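Pumilio homology domain family member 4 (Saccharomyces cerevisiae, PDB 3BWT) binds mRNA through its Pumilio homology domain, the single-stranded RNA-binding part of the longer yeast protein described here. Local coordinates at residues Ile263-Asn268 with Leu302-Leu306; Glu272-Gln276 with Ile309-Leu313; Gln289-Asp293 with Gly329-Leu333. One frame throughout, in Å; residues are numbered along the deposited sequence.

Overall arrangement
All three contacts lie at the C-terminal end of the Pumilio homology domain, with neighbouring centres 11 to 13 Å apart. Contacts 1 and 2 join the same two helices, 256-279 and 300-310, at successive levels, while contact 3 ties helix 284-298 to the chain terminus. None is wholly buried. Contact 1 has a buried leucine and isoleucine centre, bordered by an arginine and an asparagine. Contact 2 is more exposed and has no hydrogen bond across it: polar residues contribute chiefly their methylenes. In contact 3 a single methionine does most of the work. Tyr303, from the helix 300-310 side of contact 1, also reaches the tail used by contact 3.

Contact 1: Ile263-Asn268 with Leu302-Leu306; sequences ILEILN and LYKRL
Arg305 keeps its chain straight, with CG set opposite the backbone N (chi1 -177°) and every later bond extended, and this course carries it across Leu267 to the amide of Asn268. Leu267 meets nearly the whole length of it. Its CD2 packs on Arg305 CG at 3.5 Å and its CD1 on the CD methylene, while Leu267 CB stands over the centre of one guanidinium face, 4.0 Å above the plane. Asn268 comes to the edge of the same group: its OD1 lies near the guanidinium plane, and NH2 is modelled as donating to it, but so close that the details of this bond are doubtful. The amide and guanidinium planes are turned 52° apart. Arg305 NH1 has a further, weak hydrogen bond to the hydroxyl of Tyr301. The pairing illustrates how PUF domains are built, from all-helical repeats stacked side by side into a curved solenoid: here Pumilio 7 meets Pumilio 8, and the two helix segments run nearly side by side, their directions 30° apart and their axes 10.9 Å from each other. Inward of the arginine the contact turns wholly apolar. Leu267 CD1 touches Leu302 CD2 at 3.5 Å, and Leu267 CD2 meets Leu306 CD2, the two leucines crossing at about a right angle. One turn earlier Ile263 offers its CG2 branch to two methyls, Leu306 CD1 at 4.1 Å and Leu302 CD1 at 4.2 Å. Helix 284-298 closes this inner side, with Ile294 against Ile263 and Leu292 against Leu306.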
loop_
_atom_site.group_PDB
_atom_site.type_symbol
_atom_site.label_atom_id
_atom_site.label_comp_id
_atom_site.label_asym_id
_atom_site.label_seq_id
_atom_site.Cartn_x
_atom_site.Cartn_y
_atom_site.Cartn_z
ATOM N N ILE A 263 -26.713 -3.029 -9.096
ATOM C CA ILE A 263 -27.736 -2.058 -9.453
ATOM C C ILE A 263 -29.110 -2.698 -9.323
ATOM O O ILE A 263 -30.065 -2.070 -8.869
ATOM C CB ILE A 263 -27.526 -1.534 -10.885
ATOM C CG1 ILE A 263 -26.230 -0.719 -10.958
ATOM C CG2 ILE A 263 -28.718 -0.702 -11.341
ATOM C CD1 ILE A 263 -25.891 -0.216 -12.345
ATOM N N LEU A 264 -29.189 -3.965 -9.708
ATOM C CA LEU A 264 -30.417 -4.738 -9.608
ATOM C C LEU A 264 -30.896 -4.903 -8.179
ATOM O O LEU A 264 -32.085 -4.742 -7.895
ATOM C CB LEU A 264 -30.217 -6.116 -10.225
ATOM C CG LEU A 264 -30.774 -6.288 -11.630
ATOM C CD1 LEU A 264 -30.332 -7.630 -12.194
ATOM C CD2 LEU A 264 -32.291 -6.174 -11.591
ATOM N N GLU A 265 -29.975 -5.252 -7.289
ATOM C CA GLU A 265 -30.294 -5.406 -5.876
ATOM C C GLU A 265 -30.854 -4.106 -5.321
ATOM O O GLU A 265 -31.895 -4.086 -4.657
ATOM C CB GLU A 265 -29.045 -5.796 -5.091
ATOM C CG GLU A 265 -29.342 -6.271 -3.685
ATOM C CD GLU A 265 -30.051 -7.603 -3.676
ATOM O OE1 GLU A 265 -30.059 -8.267 -4.733
ATOM O OE2 GLU A 265 -30.594 -7.986 -2.618
ATOM N N ILE A 266 -30.149 -3.019 -5.600
ATOM C CA ILE A 266 -30.603 -1.688 -5.212
ATOM C C ILE A 266 -32.008 -1.394 -5.750
ATOM O O ILE A 266 -32.852 -0.856 -5.033
ATOM C CB ILE A 266 -29.582 -0.608 -5.655
ATOM C CG1 ILE A 266 -28.303 -0.738 -4.817
ATOM C CG2 ILE A 266 -30.176 0.786 -5.553
ATOM C CD1 ILE A 266 -27.171 0.145 -5.259
ATOM N N LEU A 267 -32.263 -1.773 -7.000
ATOM C CA LEU A 267 -33.585 -1.600 -7.609
ATOM C C LEU A 267 -34.668 -2.476 -6.993
ATOM O O LEU A 267 -35.798 -2.034 -6.822
ATOM C CB LEU A 267 -33.530 -1.870 -9.114
ATOM C CG LEU A 267 -33.266 -0.664 -10.015
ATOM C CD1 LEU A 267 -32.979 -1.130 -11.435
ATOM C CD2 LEU A 267 -34.433 0.324 -9.985
ATOM N N ASN A 268 -34.329 -3.719 -6.676
ATOM C CA ASN A 268 -35.335 -4.687 -6.250
ATOM C C ASN A 268 -35.557 -4.794 -4.743
ATOM O O ASN A 268 -36.683 -4.631 -4.269
ATOM C CB ASN A 268 -35.028 -6.053 -6.846
ATOM C CG ASN A 268 -35.195 -6.072 -8.355
ATOM O OD1 ASN A 268 -36.079 -5.412 -8.905
ATOM N ND2 ASN A 268 -34.344 -6.835 -9.032
ATOM N N LEU A 302 -32.162 -0.415 -17.110
ATOM C CA LEU A 302 -31.903 -0.177 -15.698
ATOM C C LEU A 302 -31.930 1.319 -15.382
ATOM O O LEU A 302 -32.454 1.734 -14.351
ATOM C CB LEU A 302 -30.569 -0.809 -15.280
ATOM C CG LEU A 302 -30.529 -2.341 -15.168
ATOM C CD1 LEU A 302 -29.112 -2.857 -14.893
ATOM C CD2 LEU A 302 -31.490 -2.849 -14.101
ATOM N N TYR A 303 -31.371 2.127 -16.278
ATOM C CA TYR A 303 -31.324 3.576 -16.091
ATOM C C TYR A 303 -32.720 4.194 -16.021
ATOM O O TYR A 303 -33.033 4.984 -15.122
ATOM C CB TYR A 303 -30.526 4.228 -17.220
ATOM C CG TYR A 303 -30.558 5.739 -17.202
ATOM C CD1 TYR A 303 -29.777 6.461 -16.299
ATOM C CD2 TYR A 303 -31.372 6.450 -18.086
ATOM C CE1 TYR A 303 -29.801 7.853 -16.281
ATOM C CE2 TYR A 303 -31.403 7.836 -18.079
ATOM C CZ TYR A 303 -30.615 8.533 -17.175
ATOM O OH TYR A 303 -30.639 9.906 -17.167
ATOM N N LYS A 304 -33.553 3.837 -16.990
ATOM C CA LYS A 304 -34.926 4.297 -17.024
ATOM C C LYS A 304 -35.664 3.791 -15.795
ATOM O O LYS A 304 -36.495 4.502 -15.224
ATOM C CB LYS A 304 -35.616 3.832 -18.314
ATOM C CG LYS A 304 -35.052 4.499 -19.574
ATOM C CD LYS A 304 -34.849 6.001 -19.343
ATOM C CE LYS A 304 -34.429 6.738 -20.610
ATOM N NZ LYS A 304 -34.259 8.204 -20.358
ATOM N N ARG A 305 -35.346 2.570 -15.380
ATOM C CA ARG A 305 -35.963 2.012 -14.189
ATOM C C ARG A 305 -35.588 2.805 -12.925
ATOM O O ARG A 305 -36.460 3.155 -12.122
ATOM C CB ARG A 305 -35.630 0.530 -14.046
ATOM C CG ARG A 305 -36.319 -0.091 -12.860
ATOM C CD ARG A 305 -36.067 -1.582 -12.760
ATOM N NE ARG A 305 -36.717 -2.166 -11.591
ATOM C CZ ARG A 305 -36.651 -3.453 -11.256
ATOM N NH1 ARG A 305 -35.981 -4.319 -12.013
ATOM N NH2 ARG A 305 -37.279 -3.881 -10.172
ATOM N N LEU A 306 -34.315 3.083 -12.762
ATOM C CA LEU A 306 -33.848 3.937 -11.675
ATOM C C LEU A 306 -34.455 5.332 -11.762
ATOM O O LEU A 306 -34.953 5.866 -10.774
ATOM C CB LEU A 306 -32.327 4.067 -11.704
ATOM C CG LEU A 306 -31.456 2.837 -11.462
ATOM C CD1 LEU A 306 -30.000 3.204 -11.678
ATOM C CD2 LEU A 306 -31.653 2.327 -10.058
#

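Contact 2: Glu272-Gln276 with Ile309-Leu313; sequences ETGIQ and IVAPL
Glu272 crosses Ile309 and Leu313 at a slant, and tracing it outward shows how a charged residue can serve a mostly apolar contact. Its CB rests on Ile309 CG2 at 4.0 Å. The next carbon, CG, set opposite the backbone N (chi1 -166°), touches that same methyl and also reaches Leu313 CD1 at 4.0 Å. At the tip, OE2 passes Pro312 CB and comes to 3.4 Å from the carbonyl O of Ile309, an approach of two acceptors and no bond. Ile309 CG2 is thus shared between residues of helix 256-279: beside Glu272 it also meets Ile275, whose CD1 lies 3.8 Å from Ile309 CG2, the two isoleucines crossing at about a right angle. The other branch of Ile275, CG2, turns to Val310 and meets its CG2 at 3.9 Å. Further along, Gln276 lays its extended chain across the end of Leu313, with Gln276 CG 3.6 Å from Leu313 CD2. Leu313 N bonds to Val310 O, and Leu313 turns its methyls toward Glu272, Ile275 and Gln276. Helix 256-279 is itself kinked where the segment begins, within Pumilio 8, the terminal repeat of the solenoid. No hydrogen bond crosses between the segments. Their fit therefore rests on methyl and methylene surfaces, and the carbonyl of Ile309 near the Glu272 carboxylate would probably disfavour its negative charge slightly unless solvent offsets it.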
loop_
_atom_site.group_PDB
_atom_site.type_symbol
_atom_site.label_atom_id
_atom_site.label_comp_id
_atom_site.label_asym_id
_atom_site.label_seq_id
_atom_site.Cartn_x
_atom_site.Cartn_y
_atom_site.Cartn_z
ATOM N N GLU A 272 -38.394 2.012 -3.656
ATOM C CA GLU A 272 -38.486 3.452 -3.447
ATOM C C GLU A 272 -37.978 3.849 -2.058
ATOM O O GLU A 272 -37.362 4.899 -1.892
ATOM C CB GLU A 272 -39.908 3.978 -3.698
ATOM C CG GLU A 272 -39.966 5.514 -3.830
ATOM C CD GLU A 272 -41.170 6.017 -4.626
ATOM O OE1 GLU A 272 -42.316 5.716 -4.224
ATOM O OE2 GLU A 272 -40.968 6.727 -5.645
ATOM N N THR A 273 -38.232 3.005 -1.064
ATOM C CA THR A 273 -37.743 3.262 0.281
ATOM C C THR A 273 -36.208 3.290 0.335
ATOM O O THR A 273 -35.611 4.262 0.806
ATOM C CB THR A 273 -38.306 2.238 1.281
ATOM O OG1 THR A 273 -39.620 2.649 1.683
ATOM C CG2 THR A 273 -37.426 2.145 2.510
ATOM N N GLY A 274 -35.573 2.230 -0.152
ATOM C CA GLY A 274 -34.126 2.178 -0.197
ATOM C C GLY A 274 -33.540 3.310 -1.022
ATOM O O GLY A 274 -32.589 3.983 -0.612
ATOM N N ILE A 275 -34.101 3.523 -2.201
ATOM C CA ILE A 275 -33.597 4.573 -3.070
ATOM C C ILE A 275 -33.775 5.948 -2.435
ATOM O O ILE A 275 -32.903 6.804 -2.550
ATOM C CB ILE A 275 -34.232 4.500 -4.472
ATOM C CG1 ILE A 275 -33.488 3.465 -5.313
ATOM C CG2 ILE A 275 -34.188 5.856 -5.157
ATOM C CD1 ILE A 275 -34.344 2.817 -6.372
ATOM N N GLN A 276 -34.896 6.153 -1.750
ATOM C CA GLN A 276 -35.126 7.412 -1.058
ATOM C C GLN A 276 -34.115 7.571 0.074
ATOM O O GLN A 276 -33.682 8.681 0.396
ATOM C CB GLN A 276 -36.547 7.478 -0.499
ATOM C CG GLN A 276 -36.980 8.893 -0.111
ATOM C CD GLN A 276 -38.156 8.910 0.846
ATOM O OE1 GLN A 276 -38.709 9.971 1.142
ATOM N NE2 GLN A 276 -38.539 7.738 1.344
ATOM N N ILE A 309 -38.061 5.920 -10.413
ATOM C CA ILE A 309 -38.226 5.918 -8.964
ATOM C C ILE A 309 -37.624 7.165 -8.332
ATOM O O ILE A 309 -38.154 7.702 -7.359
ATOM C CB ILE A 309 -37.574 4.706 -8.332
ATOM C CG1 ILE A 309 -38.287 3.438 -8.789
ATOM C CG2 ILE A 309 -37.587 4.841 -6.813
ATOM C CD1 ILE A 309 -37.738 2.182 -8.164
ATOM N N VAL A 310 -36.518 7.626 -8.900
ATOM C CA VAL A 310 -35.821 8.795 -8.385
ATOM C C VAL A 310 -36.557 10.110 -8.646
ATOM O O VAL A 310 -36.651 10.956 -7.757
ATOM C CB VAL A 310 -34.405 8.915 -8.976
ATOM C CG1 VAL A 310 -33.792 10.262 -8.608
ATOM C CG2 VAL A 310 -33.523 7.756 -8.510
ATOM N N ALA A 311 -37.062 10.285 -9.864
ATOM C CA ALA A 311 -37.622 11.577 -10.278
ATOM C C ALA A 311 -38.834 12.069 -9.461
ATOM O O ALA A 311 -38.986 13.281 -9.237
ATOM C CB ALA A 311 -37.933 11.582 -11.778
ATOM N N PRO A 312 -39.707 11.136 -9.030
ATOM C CA PRO A 312 -40.826 11.501 -8.154
ATOM C C PRO A 312 -40.349 12.063 -6.817
ATOM O O PRO A 312 -41.079 12.810 -6.151
ATOM C CB PRO A 312 -41.543 10.168 -7.925
ATOM C CG PRO A 312 -41.174 9.335 -9.084
ATOM C CD PRO A 312 -39.777 9.728 -9.453
ATOM N N LEU A 313 -39.130 11.712 -6.433
ATOM C CA LEU A 313 -38.611 12.091 -5.128
ATOM C C LEU A 313 -37.963 13.461 -5.167
ATOM O O LEU A 313 -37.824 14.118 -4.138
ATOM C CB LEU A 313 -37.624 11.038 -4.620
ATOM C CG LEU A 313 -38.318 9.741 -4.214
ATOM C CD1 LEU A 313 -37.362 8.549 -4.167
ATOM C CD2 LEU A 313 -39.012 9.955 -2.876
#

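Contact 3: Gln289-Asp293 with Gly329-Leu333; sequences QTALD and GMLHL
Apolar packing with one weak amide-to-sulfur hydrogen bond joins Met330, in the irregular tail after helix 322-328, to Gln289, Leu292 and Asp293 on helix 284-298. The methionine points its CB at the helix and presses it against Leu292, whose CD1 is 3.7 Å away. Beyond that its chain bends twice: the turn at chi2 (-60°) sets the sulfur beside Gln289, and the one at chi3 (-45°) swings CE toward Asp293, one helical turn on. Gln289 approaches at about a right angle: its CG packs on Met330 CG at 3.4 Å, and its extended chain brings the amide to the sulfur, where NE2 gives SD a weak hydrogen bond of 3.2 Å with an angle of 145° at the hydrogen. With an alanine in place of Gln289 the sulfur loses its amide donor and Met330 CG the methylene beside it, and the thioether would probably be less firmly held on that side. Met330 CE ends against the aliphatic part of Asp293, 3.7 Å from its CB. The helix belongs to Pumilio 8, the last repeat of the PUF solenoid, and the returning tail covers a flank of that terminal repeat. Helix 322-328 extends the same cover, since Ile327 touches both Gln289 and Leu292. Leu331 starts out pointing the other way, yet its CD2 comes round to within 4.3 Å of Leu292 CD2, with Ala311 and Leu314 also packed on it. Behind the methionine, its backbone O is bonded to the hydroxyl of Tyr303, which ties the tail to helix 300-310 as well.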
loop_
_atom_site.group_PDB
_atom_site.type_symbol
_atom_site.label_atom_id
_atom_site.label_comp_id
_atom_site.label_asym_id
_atom_site.label_seq_id
_atom_site.Cartn_x
_atom_site.Cartn_y
_atom_site.Cartn_z
ATOM N N GLN A 289 -25.801 8.333 -7.284
ATOM C CA GLN A 289 -25.372 9.051 -8.471
ATOM C C GLN A 289 -24.492 8.164 -9.327
ATOM O O GLN A 289 -24.511 8.245 -10.551
ATOM C CB GLN A 289 -24.619 10.320 -8.098
ATOM C CG GLN A 289 -24.213 11.143 -9.302
ATOM C CD GLN A 289 -23.525 12.430 -8.915
ATOM O OE1 GLN A 289 -23.329 12.709 -7.732
ATOM N NE2 GLN A 289 -23.140 13.223 -9.911
ATOM N N THR A 290 -23.712 7.315 -8.675
ATOM C CA THR A 290 -22.915 6.344 -9.396
ATOM C C THR A 290 -23.833 5.374 -10.124
ATOM O O THR A 290 -23.590 5.042 -11.281
ATOM C CB THR A 290 -21.984 5.574 -8.466
ATOM O OG1 THR A 290 -20.897 6.425 -8.103
ATOM C CG2 THR A 290 -21.426 4.357 -9.169
ATOM N N ALA A 291 -24.890 4.943 -9.441
ATOM C CA ALA A 291 -25.825 3.964 -9.985
ATOM C C ALA A 291 -26.457 4.471 -11.271
ATOM O O ALA A 291 -26.540 3.748 -12.261
ATOM C CB ALA A 291 -26.896 3.639 -8.966
ATOM N N LEU A 292 -26.898 5.721 -11.243
ATOM C CA LEU A 292 -27.462 6.370 -12.420
ATOM C C LEU A 292 -26.425 6.530 -13.524
ATOM O O LEU A 292 -26.724 6.312 -14.690
ATOM C CB LEU A 292 -28.033 7.744 -12.053
ATOM C CG LEU A 292 -29.310 7.749 -11.214
ATOM C CD1 LEU A 292 -29.427 9.035 -10.396
ATOM C CD2 LEU A 292 -30.524 7.544 -12.096
ATOM N N ASP A 293 -25.211 6.931 -13.155
ATOM C CA ASP A 293 -24.163 7.186 -14.131
ATOM C C ASP A 293 -23.800 5.901 -14.858
ATOM O O ASP A 293 -23.801 5.856 -16.089
ATOM C CB ASP A 293 -22.931 7.791 -13.454
ATOM C CG ASP A 293 -21.764 7.995 -14.421
ATOM O OD1 ASP A 293 -21.964 8.605 -15.491
ATOM O OD2 ASP A 293 -20.639 7.548 -14.101
ATOM N N GLY A 329 -28.958 16.094 -11.938
ATOM C CA GLY A 329 -28.026 16.169 -13.044
ATOM C C GLY A 329 -27.870 14.841 -13.754
ATOM O O GLY A 329 -27.424 14.788 -14.901
ATOM N N MET A 330 -28.245 13.764 -13.074
ATOM C CA MET A 330 -28.042 12.427 -13.615
ATOM C C MET A 330 -29.304 11.905 -14.280
ATOM O O MET A 330 -29.342 10.761 -14.728
ATOM C CB MET A 330 -27.621 11.462 -12.499
ATOM C CG MET A 330 -26.531 11.988 -11.574
ATOM S SD MET A 330 -24.991 12.371 -12.435
ATOM C CE MET A 330 -24.827 10.912 -13.463
ATOM N N LEU A 331 -30.325 12.752 -14.370
ATOM C CA LEU A 331 -31.681 12.264 -14.605
ATOM C C LEU A 331 -32.170 12.056 -16.037
ATOM O O LEU A 331 -32.919 11.110 -16.294
ATOM C CB LEU A 331 -32.698 13.091 -13.825
ATOM C CG LEU A 331 -33.031 12.429 -12.492
ATOM C CD1 LEU A 331 -34.331 12.991 -11.944
ATOM C CD2 LEU A 331 -33.121 10.914 -12.680
ATOM N N HIS A 332 -31.789 12.918 -16.970
ATOM C CA HIS A 332 -32.368 12.787 -18.309
ATOM C C HIS A 332 -31.354 12.443 -19.396
ATOM O O HIS A 332 -31.697 11.793 -20.385
ATOM C CB HIS A 332 -33.208 14.017 -18.657
ATOM C CG HIS A 332 -34.290 14.293 -17.658
ATOM N ND1 HIS A 332 -35.458 13.560 -17.607
ATOM C CD2 HIS A 332 -34.369 15.197 -16.652
ATOM C CE1 HIS A 332 -36.214 14.011 -16.622
ATOM N NE2 HIS A 332 -35.577 15.004 -16.027
ATOM N N LEU A 333 -30.112 12.876 -19.191
ATOM C CA LEU A 333 -28.971 12.484 -20.019
ATOM C C LEU A 333 -29.353 11.910 -21.387
ATOM O O LEU A 333 -28.583 11.993 -22.347
ATOM C CB LEU A 333 -28.106 11.481 -19.252
ATOM C CG LEU A 333 -27.146 12.056 -18.207
ATOM C CD1 LEU A 333 -27.645 13.390 -17.676
ATOM C CD2 LEU A 333 -26.942 11.060 -17.069
#